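Local coordinates for putative epoxide hydrolase protein (Klebsiella pneumoniae subsp. pneumoniae, PDB 5BOV) that is a putative epoxide hydrolase of the alpha/beta hydrolase fold that may act as a monoacylglycerol lipase, at residues 14-18 with 19-23; 93-96 with 97-101; 116-120 with 121-125; 235-238 with 239-243; 293-296 with 297-301. All coordinates share one frame; numbering follows the deposited sequence.

Interaction 1 of 5, residues 14-18 with 19-23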
loop_
_atom_site.group_PDB
_atom_site.type_symbol
_atom_site.label_atom_id
_atom_site.label_comp_id
_atom_site.label_asym_id
_atom_site.label_seq_id
_atom_site.Cartn_x
_atom_site.Cartn_y
_atom_site.Cartn_z
ATOM N N ILE A 14 -8.018 -5.241 -16.172
ATOM C CA ILE A 14 -7.049 -5.108 -17.274
ATOM C C ILE A 14 -5.886 -6.061 -17.102
ATOM O O ILE A 14 -5.379 -6.247 -16.007
ATOM C CB ILE A 14 -6.589 -3.612 -17.440
ATOM C CG1 ILE A 14 -5.940 -3.375 -18.818
ATOM C CG2 ILE A 14 -5.611 -3.174 -16.356
ATOM C CD1 ILE A 14 -5.802 -1.919 -19.226
ATOM N N ARG A 15 -5.419 -6.639 -18.214
ATOM C CA ARG A 15 -4.213 -7.442 -18.190
ATOM C C ARG A 15 -2.993 -6.561 -17.979
ATOM O O ARG A 15 -2.805 -5.560 -18.690
ATOM C CB ARG A 15 -4.101 -8.232 -19.496
ATOM C CG ARG A 15 -2.915 -9.222 -19.581
ATOM C CD ARG A 15 -2.801 -9.792 -21.017
ATOM N NE ARG A 15 -4.043 -10.528 -21.274
ATOM C CZ ARG A 15 -4.254 -11.825 -21.032
ATOM N NH1 ARG A 15 -3.251 -12.602 -20.645
ATOM N NH2 ARG A 15 -5.475 -12.336 -21.218
ATOM N N ALA A 16 -2.177 -6.876 -16.996
ATOM C CA ALA A 16 -1.014 -6.110 -16.723
ATOM C C ALA A 16 0.036 -7.045 -16.122
ATOM O O ALA A 16 -0.054 -7.479 -14.971
ATOM C CB ALA A 16 -1.336 -4.978 -15.737
ATOM N N GLY A 17 1.081 -7.327 -16.909
ATOM C CA GLY A 17 2.182 -8.148 -16.416
ATOM C C GLY A 17 1.688 -9.558 -16.160
ATOM O O GLY A 17 1.096 -10.195 -17.034
ATOM N N ASP A 18 1.917 -10.026 -14.956
ATOM C CA ASP A 18 1.452 -11.352 -14.554
ATOM C C ASP A 18 0.035 -11.393 -14.016
ATOM O O ASP A 18 -0.459 -12.490 -13.638
ATOM C CB ASP A 18 2.407 -11.896 -13.481
ATOM C CG ASP A 18 3.788 -12.231 -14.023
ATOM O OD1 ASP A 18 3.958 -12.457 -15.222
ATOM O OD2 ASP A 18 4.712 -12.417 -13.163
ATOM N N LEU A 19 -0.641 -10.230 -13.979
ATOM C CA LEU A 19 -1.967 -10.134 -13.382
ATOM C C LEU A 19 -3.057 -9.704 -14.331
ATOM O O LEU A 19 -2.789 -9.087 -15.355
ATOM C CB LEU A 19 -1.854 -9.054 -12.290
ATOM C CG LEU A 19 -0.813 -9.271 -11.212
ATOM C CD1 LEU A 19 -0.826 -8.082 -10.249
ATOM C CD2 LEU A 19 -1.070 -10.565 -10.414
ATOM N N ASN A 20 -4.269 -10.002 -13.925
ATOM C CA ASN A 20 -5.434 -9.238 -14.379
ATOM C C ASN A 20 -5.828 -8.380 -13.154
ATOM O O ASN A 20 -6.236 -8.923 -12.148
ATOM C CB ASN A 20 -6.531 -10.195 -14.838
ATOM C CG ASN A 20 -7.924 -9.586 -14.899
ATOM O OD1 ASN A 20 -8.163 -8.389 -14.862
ATOM N ND2 ASN A 20 -8.900 -10.494 -14.854
ATOM N N ILE A 21 -5.607 -7.084 -13.276
ATOM C CA ILE A 21 -5.759 -6.195 -12.185
ATOM C C ILE A 21 -7.164 -5.665 -12.177
ATOM O O ILE A 21 -7.658 -5.149 -13.206
ATOM C CB ILE A 21 -4.730 -5.032 -12.266
ATOM C CG1 ILE A 21 -3.341 -5.591 -11.989
ATOM C CG2 ILE A 21 -5.048 -3.954 -11.195
ATOM C CD1 ILE A 21 -2.190 -4.589 -12.129
ATOM N N GLY A 22 -7.808 -5.729 -10.993
ATOM C CA GLY A 22 -9.071 -5.056 -10.731
ATOM C C GLY A 22 -8.875 -3.648 -10.171
ATOM O O GLY A 22 -8.077 -3.459 -9.281
ATOM N N TYR A 23 -9.558 -2.648 -10.748
ATOM C CA TYR A 23 -9.334 -1.238 -10.372
ATOM C C TYR A 23 -10.522 -0.364 -10.609
ATOM O O TYR A 23 -11.306 -0.580 -11.523
ATOM C CB TYR A 23 -8.077 -0.675 -11.053
ATOM C CG TYR A 23 -8.220 -0.569 -12.555
ATOM C CD1 TYR A 23 -8.158 -1.703 -13.378
ATOM C CD2 TYR A 23 -8.430 0.639 -13.147
ATOM C CE1 TYR A 23 -8.377 -1.615 -14.743
ATOM C CE2 TYR A 23 -8.622 0.763 -14.541
ATOM C CZ TYR A 23 -8.585 -0.345 -15.324
ATOM O OH TYR A 23 -8.788 -0.274 -16.663
#
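Ala16 and Leu19 close a beta hairpin with a pair of backbone hydrogen bonds. Ala16 N reaches Leu19 O at 2.8 Å, almost straight at 178°. In return Leu19 N meets Ala16 O at 3.0 Å. This second donor lies above the carbonyl plane. A type II' turn runs from Ala16 to Leu19, and Gly17 takes its positive phi. Ile14 and Ile21 form the next hydrogen-bonded pair, with Ile21 N 2.9 Å from Ile14 O and Ile14 N 3.0 Å from Ile21 O. Between these pairs, Arg15 and Asn20 form a non-hydrogen-bonded pair on the other face. The face of Ile14, Ala16, Leu19 and Ile21 is apolar. There Ala16 CB touches Ile21 CD1 at 3.7 Å. Tyr23 has chi1 67°, which places its ring between its own backbone N and carbonyl carbon. Ile14 CG2 then meets Tyr23 CE1 at 3.6 Å, the two side chains crossing at a slant. Further out, helix 85-98 packs on Ile14 and Ile21 through Leu95. Asp18 is paired with Lys229 by a salt bridge, and Asn20 OD1 accepts from Gln13. The hairpin forms one margin of the central sheet. Four backbone bonds fix its register, and its apolar face lies against a helix.

Interaction 2 of 5, residues 93-96 with 97-101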
loop_
_atom_site.group_PDB
_atom_site.type_symbol
_atom_site.label_atom_id
_atom_site.label_comp_id
_atom_site.label_asym_id
_atom_site.label_seq_id
_atom_site.Cartn_x
_atom_site.Cartn_y
_atom_site.Cartn_z
ATOM N N VAL A 93 3.714 -0.453 -12.278
ATOM C CA VAL A 93 4.311 0.053 -13.499
ATOM C C VAL A 93 3.627 -0.644 -14.720
ATOM O O VAL A 93 3.308 0.031 -15.697
ATOM C CB VAL A 93 5.832 -0.122 -13.579
ATOM C CG1 VAL A 93 6.384 0.294 -14.947
ATOM C CG2 VAL A 93 6.460 0.698 -12.503
ATOM N N HIS A 94 3.411 -1.964 -14.644
ATOM C CA HIS A 94 2.686 -2.646 -15.717
ATOM C C HIS A 94 1.265 -2.105 -15.866
ATOM O O HIS A 94 0.750 -1.962 -17.012
ATOM C CB HIS A 94 2.604 -4.146 -15.429
ATOM C CG HIS A 94 3.899 -4.851 -15.619
ATOM N ND1 HIS A 94 4.640 -4.798 -16.788
ATOM C CD2 HIS A 94 4.533 -5.725 -14.808
ATOM C CE1 HIS A 94 5.726 -5.550 -16.635
ATOM N NE2 HIS A 94 5.685 -6.117 -15.447
ATOM N N LEU A 95 0.615 -1.759 -14.751
ATOM C CA LEU A 95 -0.747 -1.141 -14.841
ATOM C C LEU A 95 -0.668 0.198 -15.533
ATOM O O LEU A 95 -1.527 0.521 -16.394
ATOM C CB LEU A 95 -1.328 -0.960 -13.415
ATOM C CG LEU A 95 -2.667 -0.308 -13.292
ATOM C CD1 LEU A 95 -3.753 -1.125 -13.985
ATOM C CD2 LEU A 95 -3.016 -0.072 -11.816
HETATM N N MSE A 96 0.321 1.017 -15.175
HETATM C CA MSE A 96 0.490 2.356 -15.786
HETATM C C MSE A 96 0.693 2.191 -17.269
HETATM O O MSE A 96 0.039 2.876 -18.102
HETATM C CB MSE A 96 1.648 3.115 -15.125
HETATM C CG MSE A 96 1.217 3.644 -13.737
HETATM SE SE MSE A 96 2.806 4.455 -12.906
HETATM C CE MSE A 96 2.635 6.063 -13.910
ATOM N N ASP A 97 1.603 1.290 -17.639
ATOM C CA ASP A 97 1.800 1.011 -19.037
ATOM C C ASP A 97 0.516 0.556 -19.772
ATOM O O ASP A 97 0.214 1.051 -20.904
ATOM C CB ASP A 97 2.885 -0.031 -19.294
ATOM C CG ASP A 97 4.274 0.416 -18.854
ATOM O OD1 ASP A 97 4.538 1.640 -18.739
ATOM O OD2 ASP A 97 5.139 -0.502 -18.714
ATOM N N ALA A 98 -0.233 -0.357 -19.170
ATOM C CA ALA A 98 -1.416 -0.887 -19.792
ATOM C C ALA A 98 -2.494 0.194 -19.998
ATOM O O ALA A 98 -3.313 0.154 -20.937
ATOM C CB ALA A 98 -1.985 -2.060 -18.993
ATOM N N LEU A 99 -2.543 1.162 -19.083
ATOM C CA LEU A 99 -3.429 2.314 -19.167
ATOM C C LEU A 99 -2.898 3.487 -19.981
ATOM O O LEU A 99 -3.560 4.516 -20.080
ATOM C CB LEU A 99 -3.813 2.821 -17.742
ATOM C CG LEU A 99 -4.609 1.812 -16.866
ATOM C CD1 LEU A 99 -4.719 2.313 -15.417
ATOM C CD2 LEU A 99 -6.011 1.573 -17.458
ATOM N N ASN A 100 -1.697 3.370 -20.500
ATOM C CA ASN A 100 -1.050 4.463 -21.226
ATOM C C ASN A 100 -0.855 5.726 -20.395
ATOM O O ASN A 100 -1.001 6.866 -20.873
ATOM C CB ASN A 100 -1.762 4.776 -22.566
ATOM C CG ASN A 100 -1.733 3.599 -23.492
ATOM O OD1 ASN A 100 -0.681 2.991 -23.682
ATOM N ND2 ASN A 100 -2.894 3.182 -23.975
ATOM N N ILE A 101 -0.454 5.508 -19.145
ATOM C CA ILE A 101 -0.243 6.599 -18.203
ATOM C C ILE A 101 1.274 6.731 -18.103
ATOM O O ILE A 101 1.917 5.868 -17.493
ATOM C CB ILE A 101 -0.905 6.327 -16.837
ATOM C CG1 ILE A 101 -2.453 6.369 -16.947
ATOM C CG2 ILE A 101 -0.470 7.400 -15.826
ATOM C CD1 ILE A 101 -3.161 5.931 -15.656
HETATM O O HOH W 1 4.438 -3.152 -19.074
#
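Leu95 and Leu99 lie side by side, one turn apart near the end of helix 85-98, and point the same way. Their CD1 atoms are 3.8 Å apart. This is the packed side of the contact, since Leu95 also reaches Ile14 and strand 59-74. Met96, a selenomethionine, is buried as well. Its chain bends at chi3 (79°), which brings CE over to Ile101. Met96 CE lies 3.9 Å from Ile101 CG2, and the two side chains cross at about a right angle. The backbone there ends in a Schellman motif. Asn100 has positive phi, and two bonds run back into the last turn. Ile101 N donates to Met96 O at 2.9 Å and 174°. Asn100 N donates to Asp97 O at 3.0 Å. The chain can then turn sharply, and Ile101 is set back against the helix.

The other side is looser and polar. The imidazole of His94 and the carboxylate of Asp97 do not meet directly, as His94 ND1 and Asp97 OD2 are 4.7 Å apart. One water joins them. It lies at the edge of the imidazole, in the ring plane, 2.8 Å from His94 ND1. The same water donates to Asp97 OD2, also at 2.8 Å. Asp97 OD1 has its own partner, a salt bridge to Arg126. Arg126 also binds Ile101 O, so one arginine ties the last helical turn to the chain that follows. The carboxylate is thus shared between a charge and a water, which probably favours its ionised form.

Interaction 3 of 5, residues 116-120 with 121-125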
loop_
_atom_site.group_PDB
_atom_site.type_symbol
_atom_site.label_atom_id
_atom_site.label_comp_id
_atom_site.label_asym_id
_atom_site.label_seq_id
_atom_site.Cartn_x
_atom_site.Cartn_y
_atom_site.Cartn_z
ATOM N N ALA A 116 4.482 2.506 -3.557
ATOM C CA ALA A 116 4.660 3.811 -4.190
ATOM C C ALA A 116 6.078 4.354 -4.008
ATOM O O ALA A 116 6.627 4.934 -4.939
ATOM C CB ALA A 116 3.674 4.817 -3.571
ATOM N N ASP A 117 6.666 4.147 -2.817
ATOM C CA ASP A 117 8.001 4.515 -2.515
ATOM C C ASP A 117 8.967 3.849 -3.573
ATOM O O ASP A 117 9.879 4.518 -4.088
ATOM C CB ASP A 117 8.459 4.117 -1.152
ATOM C CG ASP A 117 7.787 4.878 -0.025
ATOM O OD1 ASP A 117 7.024 5.841 -0.274
ATOM O OD2 ASP A 117 7.955 4.378 1.098
ATOM N N ILE A 118 8.792 2.546 -3.788
ATOM C CA ILE A 118 9.631 1.824 -4.705
ATOM C C ILE A 118 9.471 2.365 -6.135
ATOM O O ILE A 118 10.511 2.539 -6.829
ATOM C CB ILE A 118 9.364 0.311 -4.647
ATOM C CG1 ILE A 118 9.801 -0.220 -3.321
ATOM C CG2 ILE A 118 10.109 -0.441 -5.807
ATOM C CD1 ILE A 118 9.286 -1.624 -3.017
ATOM N N VAL A 119 8.254 2.600 -6.593
ATOM C CA VAL A 119 8.071 3.150 -7.924
ATOM C C VAL A 119 8.799 4.479 -8.043
ATOM O O VAL A 119 9.509 4.738 -9.032
ATOM C CB VAL A 119 6.604 3.287 -8.332
ATOM C CG1 VAL A 119 6.477 3.794 -9.705
ATOM C CG2 VAL A 119 5.971 1.924 -8.261
ATOM N N ALA A 120 8.682 5.342 -7.019
ATOM C CA ALA A 120 9.325 6.604 -7.058
ATOM C C ALA A 120 10.837 6.509 -7.038
ATOM O O ALA A 120 11.519 7.336 -7.641
ATOM C CB ALA A 120 8.808 7.463 -5.889
ATOM N N ALA A 121 11.382 5.554 -6.293
ATOM C CA ALA A 121 12.830 5.417 -6.219
ATOM C C ALA A 121 13.437 4.802 -7.479
ATOM O O ALA A 121 14.558 5.201 -7.938
ATOM C CB ALA A 121 13.156 4.573 -4.988
ATOM N N LEU A 122 12.785 3.813 -8.039
ATOM C CA LEU A 122 13.377 3.093 -9.186
ATOM C C LEU A 122 12.967 3.628 -10.528
ATOM O O LEU A 122 13.771 3.540 -11.494
ATOM C CB LEU A 122 13.049 1.602 -9.138
ATOM C CG LEU A 122 13.483 0.844 -7.869
ATOM C CD1 LEU A 122 13.178 -0.625 -8.026
ATOM C CD2 LEU A 122 14.937 1.035 -7.521
ATOM N N TRP A 123 11.758 4.167 -10.624
ATOM C CA TRP A 123 11.281 4.802 -11.854
ATOM C C TRP A 123 10.759 6.214 -11.569
ATOM O O TRP A 123 9.566 6.503 -11.805
ATOM C CB TRP A 123 10.202 3.935 -12.488
ATOM C CG TRP A 123 10.649 2.578 -12.712
ATOM C CD1 TRP A 123 11.470 2.148 -13.737
ATOM C CD2 TRP A 123 10.348 1.394 -11.922
ATOM N NE1 TRP A 123 11.714 0.801 -13.594
ATOM C CE2 TRP A 123 10.968 0.288 -12.557
ATOM C CE3 TRP A 123 9.614 1.165 -10.773
ATOM C CZ2 TRP A 123 10.881 -1.038 -12.041
ATOM C CZ3 TRP A 123 9.563 -0.107 -10.237
ATOM C CH2 TRP A 123 10.174 -1.207 -10.852
ATOM N N PRO A 124 11.624 7.125 -11.122
ATOM C CA PRO A 124 11.155 8.452 -10.755
ATOM C C PRO A 124 10.426 9.228 -11.889
ATOM O O PRO A 124 9.541 10.050 -11.609
ATOM C CB PRO A 124 12.409 9.185 -10.336
ATOM C CG PRO A 124 13.536 8.416 -10.973
ATOM C CD PRO A 124 13.081 7.008 -10.902
ATOM N N GLN A 125 10.800 8.970 -13.152
ATOM C CA GLN A 125 10.149 9.680 -14.263
ATOM C C GLN A 125 8.645 9.366 -14.328
ATOM O O GLN A 125 7.884 10.132 -14.934
ATOM C CB GLN A 125 10.773 9.342 -15.640
ATOM C CG GLN A 125 12.147 9.863 -15.762
ATOM C CD GLN A 125 12.834 9.479 -17.112
ATOM O OE1 GLN A 125 12.194 9.339 -18.180
ATOM N NE2 GLN A 125 14.128 9.329 -17.045
#
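Helix 111-122 is the helix of a beta-alpha-beta unit between strands 104-108 and 127-133 of the alpha/beta hydrolase fold. It follows what is probably the nucleophile elbow, and this contact is its last turn. Leu122 N donates to Ile118 O at 2.9 Å. Trp123 N donates to Val119 O at 2.8 Å, although Trp123 has already left helical geometry. Pro124 follows and has no N-H to offer. Its CB instead rests 3.4 Å from Ala120 O. Ile118 and Leu122 lie side by side and point the same way, with Ile118 CG2 3.8 Å from Leu122 CD1. Both also pack on Leu237 of helix 231-238.

The Trp123 indole lies alongside the last turn. Its CG stands beside the backbone N, opposite the carbonyl carbon (chi1 -55°). One face of the indole receives Leu122 CB, 3.8 Å above the plane and offset toward the rim. Outside the turn, Tyr233 meets the Trp123 ring edge-to-face. The buried carboxylate of Asp117 is satisfied by Ser132 OG and Leu137 N. At the indole edge, Val119 CA lies in the ring plane, 3.8 Å from Trp123 CE3.

Interaction 4 of 5, residues 235-238 with 239-243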
loop_
_atom_site.group_PDB
_atom_site.type_symbol
_atom_site.label_atom_id
_atom_site.label_comp_id
_atom_site.label_asym_id
_atom_site.label_seq_id
_atom_site.Cartn_x
_atom_site.Cartn_y
_atom_site.Cartn_z
ATOM N N GLN A 235 18.172 -5.724 -5.221
ATOM C CA GLN A 235 19.540 -5.274 -4.966
ATOM C C GLN A 235 19.660 -3.739 -4.932
ATOM O O GLN A 235 20.338 -3.196 -4.019
ATOM C CB GLN A 235 20.501 -5.855 -6.017
ATOM C CG GLN A 235 21.951 -5.327 -5.846
ATOM C CD GLN A 235 22.879 -6.049 -6.805
ATOM O OE1 GLN A 235 22.441 -6.778 -7.714
ATOM N NE2 GLN A 235 24.154 -5.891 -6.600
ATOM N N ARG A 236 18.978 -3.037 -5.847
ATOM C CA ARG A 236 18.980 -1.603 -5.867
ATOM C C ARG A 236 18.292 -1.068 -4.559
ATOM O O ARG A 236 18.771 -0.111 -3.953
ATOM C CB ARG A 236 18.263 -1.045 -7.099
ATOM C CG ARG A 236 19.098 -1.239 -8.333
ATOM C CD ARG A 236 18.279 -1.066 -9.606
ATOM N NE ARG A 236 17.815 0.307 -9.835
ATOM C CZ ARG A 236 16.916 0.657 -10.781
ATOM N NH1 ARG A 236 16.380 -0.276 -11.614
ATOM N NH2 ARG A 236 16.526 1.936 -10.922
ATOM N N LEU A 237 17.222 -1.744 -4.139
ATOM C CA LEU A 237 16.442 -1.264 -2.988
ATOM C C LEU A 237 17.196 -1.485 -1.702
ATOM O O LEU A 237 17.046 -0.729 -0.756
ATOM C CB LEU A 237 15.078 -1.946 -2.962
ATOM C CG LEU A 237 14.157 -1.551 -4.120
ATOM C CD1 LEU A 237 12.933 -2.457 -4.099
ATOM C CD2 LEU A 237 13.729 -0.057 -4.005
ATOM N N ALA A 238 18.057 -2.483 -1.657
ATOM C CA ALA A 238 18.790 -2.769 -0.425
ATOM C C ALA A 238 19.764 -1.671 -0.059
ATOM O O ALA A 238 20.155 -1.546 1.124
ATOM C CB ALA A 238 19.511 -4.111 -0.554
ATOM N N ALA A 239 20.135 -0.848 -1.038
ATOM C CA ALA A 239 20.948 0.354 -0.763
ATOM C C ALA A 239 20.178 1.495 -0.100
ATOM O O ALA A 239 20.758 2.520 0.209
ATOM C CB ALA A 239 21.620 0.838 -2.022
ATOM N N LEU A 240 18.856 1.326 0.039
ATOM C CA LEU A 240 17.976 2.358 0.564
ATOM C C LEU A 240 18.110 3.643 -0.227
ATOM O O LEU A 240 18.444 4.685 0.332
ATOM C CB LEU A 240 18.159 2.566 2.044
ATOM C CG LEU A 240 18.169 1.297 2.929
ATOM C CD1 LEU A 240 18.328 1.707 4.407
ATOM C CD2 LEU A 240 16.944 0.462 2.704
ATOM N N PRO A 241 17.836 3.594 -1.517
ATOM C CA PRO A 241 17.972 4.761 -2.348
ATOM C C PRO A 241 17.007 5.887 -1.947
ATOM O O PRO A 241 15.873 5.617 -1.624
ATOM C CB PRO A 241 17.625 4.234 -3.737
ATOM C CG PRO A 241 16.678 3.137 -3.462
ATOM C CD PRO A 241 17.269 2.473 -2.274
ATOM N N PRO A 242 17.420 7.132 -2.047
ATOM C CA PRO A 242 16.506 8.194 -1.692
ATOM C C PRO A 242 15.477 8.450 -2.778
ATOM O O PRO A 242 15.646 8.002 -3.919
ATOM C CB PRO A 242 17.437 9.395 -1.580
ATOM C CG PRO A 242 18.562 9.101 -2.512
ATOM C CD PRO A 242 18.795 7.628 -2.303
ATOM N N ILE A 243 14.368 9.065 -2.371
ATOM C CA ILE A 243 13.313 9.433 -3.324
ATOM C C ILE A 243 13.523 10.886 -3.679
ATOM O O ILE A 243 13.578 11.791 -2.800
ATOM C CB ILE A 243 11.960 9.161 -2.672
ATOM C CG1 ILE A 243 11.764 7.626 -2.673
ATOM C CG2 ILE A 243 10.860 9.834 -3.467
ATOM C CD1 ILE A 243 10.719 7.135 -1.757
#
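Leu240 is the first residue past helix 231-238 to leave helical geometry, with positive phi (55°), and this swings Pro241 back over the helix end. Pro241 CD lies 3.4 Å from Arg236 O and 3.6 Å from Leu237 O. The contact is thus the C-terminal end of a helix, closed by a proline in the loop that leads to strand 247-252 of the alpha/beta hydrolase sheet. The last helical turn tightens here. Leu240 N donates to Leu237 O at 2.9 Å, three residues back. The donor stands above the carbonyl plane, 52° out of it. Ala239 N makes a weak bond to Arg236 O at 3.3 Å.

The Leu240 CG lies beside the backbone N, with chi1 -48°. Its CD2 then comes 3.7 Å from Leu237 O. Beyond the contact, Leu240 packs on Tyr136, and Tyr136 OH also binds Pro241 O. Lys268 NZ donates to Leu240 O. These two bonds give the backbone carbonyls of the turn partners from other loops. The guanidinium of Arg236 reaches Leu122 O of helix 111-122 through a weak bond. Between the apolar side chains the touch is light, with Leu237 CD2 4.4 Å from Pro241 CG.

Interaction 5 of 5, residues 293-296 with 297-301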
loop_
_atom_site.group_PDB
_atom_site.type_symbol
_atom_site.label_atom_id
_atom_site.label_comp_id
_atom_site.label_asym_id
_atom_site.label_seq_id
_atom_site.Cartn_x
_atom_site.Cartn_y
_atom_site.Cartn_z
ATOM N N ALA A 293 -8.262 15.222 5.056
ATOM C CA ALA A 293 -6.875 15.576 5.177
ATOM C C ALA A 293 -6.058 14.835 4.111
ATOM O O ALA A 293 -5.074 15.379 3.624
ATOM C CB ALA A 293 -6.326 15.241 6.567
ATOM N N PHE A 294 -6.450 13.622 3.772
ATOM C CA PHE A 294 -5.675 12.891 2.798
ATOM C C PHE A 294 -5.802 13.527 1.399
ATOM O O PHE A 294 -4.787 13.672 0.686
ATOM C CB PHE A 294 -6.102 11.429 2.761
ATOM C CG PHE A 294 -5.134 10.561 2.058
ATOM C CD1 PHE A 294 -5.202 10.325 0.712
ATOM C CD2 PHE A 294 -4.131 9.925 2.792
ATOM C CE1 PHE A 294 -4.296 9.516 0.078
ATOM C CE2 PHE A 294 -3.216 9.114 2.139
ATOM C CZ PHE A 294 -3.316 8.929 0.793
ATOM N N VAL A 295 -7.022 13.844 1.008
ATOM C CA VAL A 295 -7.231 14.592 -0.215
ATOM C C VAL A 295 -6.372 15.894 -0.259
ATOM O O VAL A 295 -5.719 16.147 -1.288
ATOM C CB VAL A 295 -8.708 14.937 -0.388
ATOM C CG1 VAL A 295 -8.920 15.917 -1.554
ATOM C CG2 VAL A 295 -9.528 13.713 -0.620
ATOM N N GLN A 296 -6.379 16.638 0.804
ATOM C CA GLN A 296 -5.573 17.888 0.876
ATOM C C GLN A 296 -4.098 17.586 0.641
ATOM O O GLN A 296 -3.384 18.314 -0.052
ATOM C CB GLN A 296 -5.761 18.645 2.196
ATOM C CG GLN A 296 -5.181 20.070 2.159
ATOM C CD GLN A 296 -5.894 20.956 1.185
ATOM O OE1 GLN A 296 -7.147 21.132 1.256
ATOM N NE2 GLN A 296 -5.173 21.495 0.195
ATOM N N ALA A 297 -3.614 16.503 1.259
ATOM C CA ALA A 297 -2.241 16.096 1.024
ATOM C C ALA A 297 -1.899 15.744 -0.429
ATOM O O ALA A 297 -0.845 16.119 -0.948
ATOM C CB ALA A 297 -1.869 14.932 1.935
ATOM N N VAL A 298 -2.798 15.067 -1.102
ATOM C CA VAL A 298 -2.579 14.716 -2.519
ATOM C C VAL A 298 -2.580 15.983 -3.374
ATOM O O VAL A 298 -1.694 16.151 -4.189
ATOM C CB VAL A 298 -3.660 13.709 -3.048
ATOM C CG1 VAL A 298 -3.563 13.526 -4.547
ATOM C CG2 VAL A 298 -3.522 12.336 -2.338
ATOM N N VAL A 299 -3.532 16.869 -3.129
ATOM C CA VAL A 299 -3.597 18.142 -3.892
ATOM C C VAL A 299 -2.289 18.964 -3.635
ATOM O O VAL A 299 -1.670 19.484 -4.583
ATOM C CB VAL A 299 -4.809 18.972 -3.489
ATOM C CG1 VAL A 299 -4.700 20.364 -4.054
ATOM C CG2 VAL A 299 -6.082 18.247 -3.928
ATOM N N ASP A 300 -1.877 19.037 -2.376
ATOM C CA ASP A 300 -0.681 19.794 -1.996
ATOM C C ASP A 300 0.580 19.200 -2.567
ATOM O O ASP A 300 1.428 19.914 -3.066
ATOM C CB ASP A 300 -0.584 19.951 -0.509
ATOM C CG ASP A 300 -1.677 20.817 0.080
ATOM O OD1 ASP A 300 -2.399 21.572 -0.643
ATOM O OD2 ASP A 300 -1.831 20.807 1.316
ATOM N N ALA A 301 0.686 17.872 -2.564
ATOM C CA ALA A 301 1.873 17.255 -3.139
ATOM C C ALA A 301 1.934 17.438 -4.649
ATOM O O ALA A 301 3.017 17.640 -5.217
ATOM C CB ALA A 301 1.910 15.771 -2.764
#
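The Phe294 ring meets a methyl of Val298 obliquely, with Phe294 CE1 3.8 Å from Val298 CG2. Both residues belong to helix 291-303, the C-terminal helix of this alpha/beta hydrolase fold. The second flat pair is the Gln296 amide and the Asp300 carboxylate, whose planes are 40° apart. Gln296 NE2 donates to Asp300 OD1 at 2.9 Å and 153°. The acceptor lies in the plane of the amide, but the donor comes from above the plane of the carboxylate.

The Gln296 chain starts out opposite its backbone N and then bends at chi2 (65°). This folds the amide along the helix toward Asp300, one turn on. Asp300 N also donates to Gln296 O, so the pair is joined by both backbone and side chain. Asp300 OD2 has a stronger partner, a salt bridge to Arg276 of strand 273-278. The carboxylate therefore links the helix to the outermost strand on that side of the sheet. The charge of Arg276 would probably favour the ionised form of Asp300.

On the buried side Phe294 and Ala297 pack on Leu250 of strand 247-252. Phe294 and Val295 also reach Val50 of helix 50-56. One turn apart on the helix, Val295 CG1 and Val299 CG2 are separated by 4.4 Å.

The five contacts follow one another in series along the chain, and each is local. Interaction 1 is the hairpin at one margin of the central sheet. Interactions 2, 3 and 4 are the C-terminal ends of helices 85-98, 111-122 and 231-238. Interaction 5 lies in the last helix. Interactions 1 and 2 touch, with centres about 10 Å apart. Interactions 2 and 3 meet through Val93 and Trp123, their centres about 14 Å apart. Interactions 3 and 4 also touch, at about 10 Å. This continuous row packs the hairpin and three helix ends on one another beside the sheet. Interaction 5 stands apart, with centres 19 to 27 Å from the others, and packs its helix on strand 247-252.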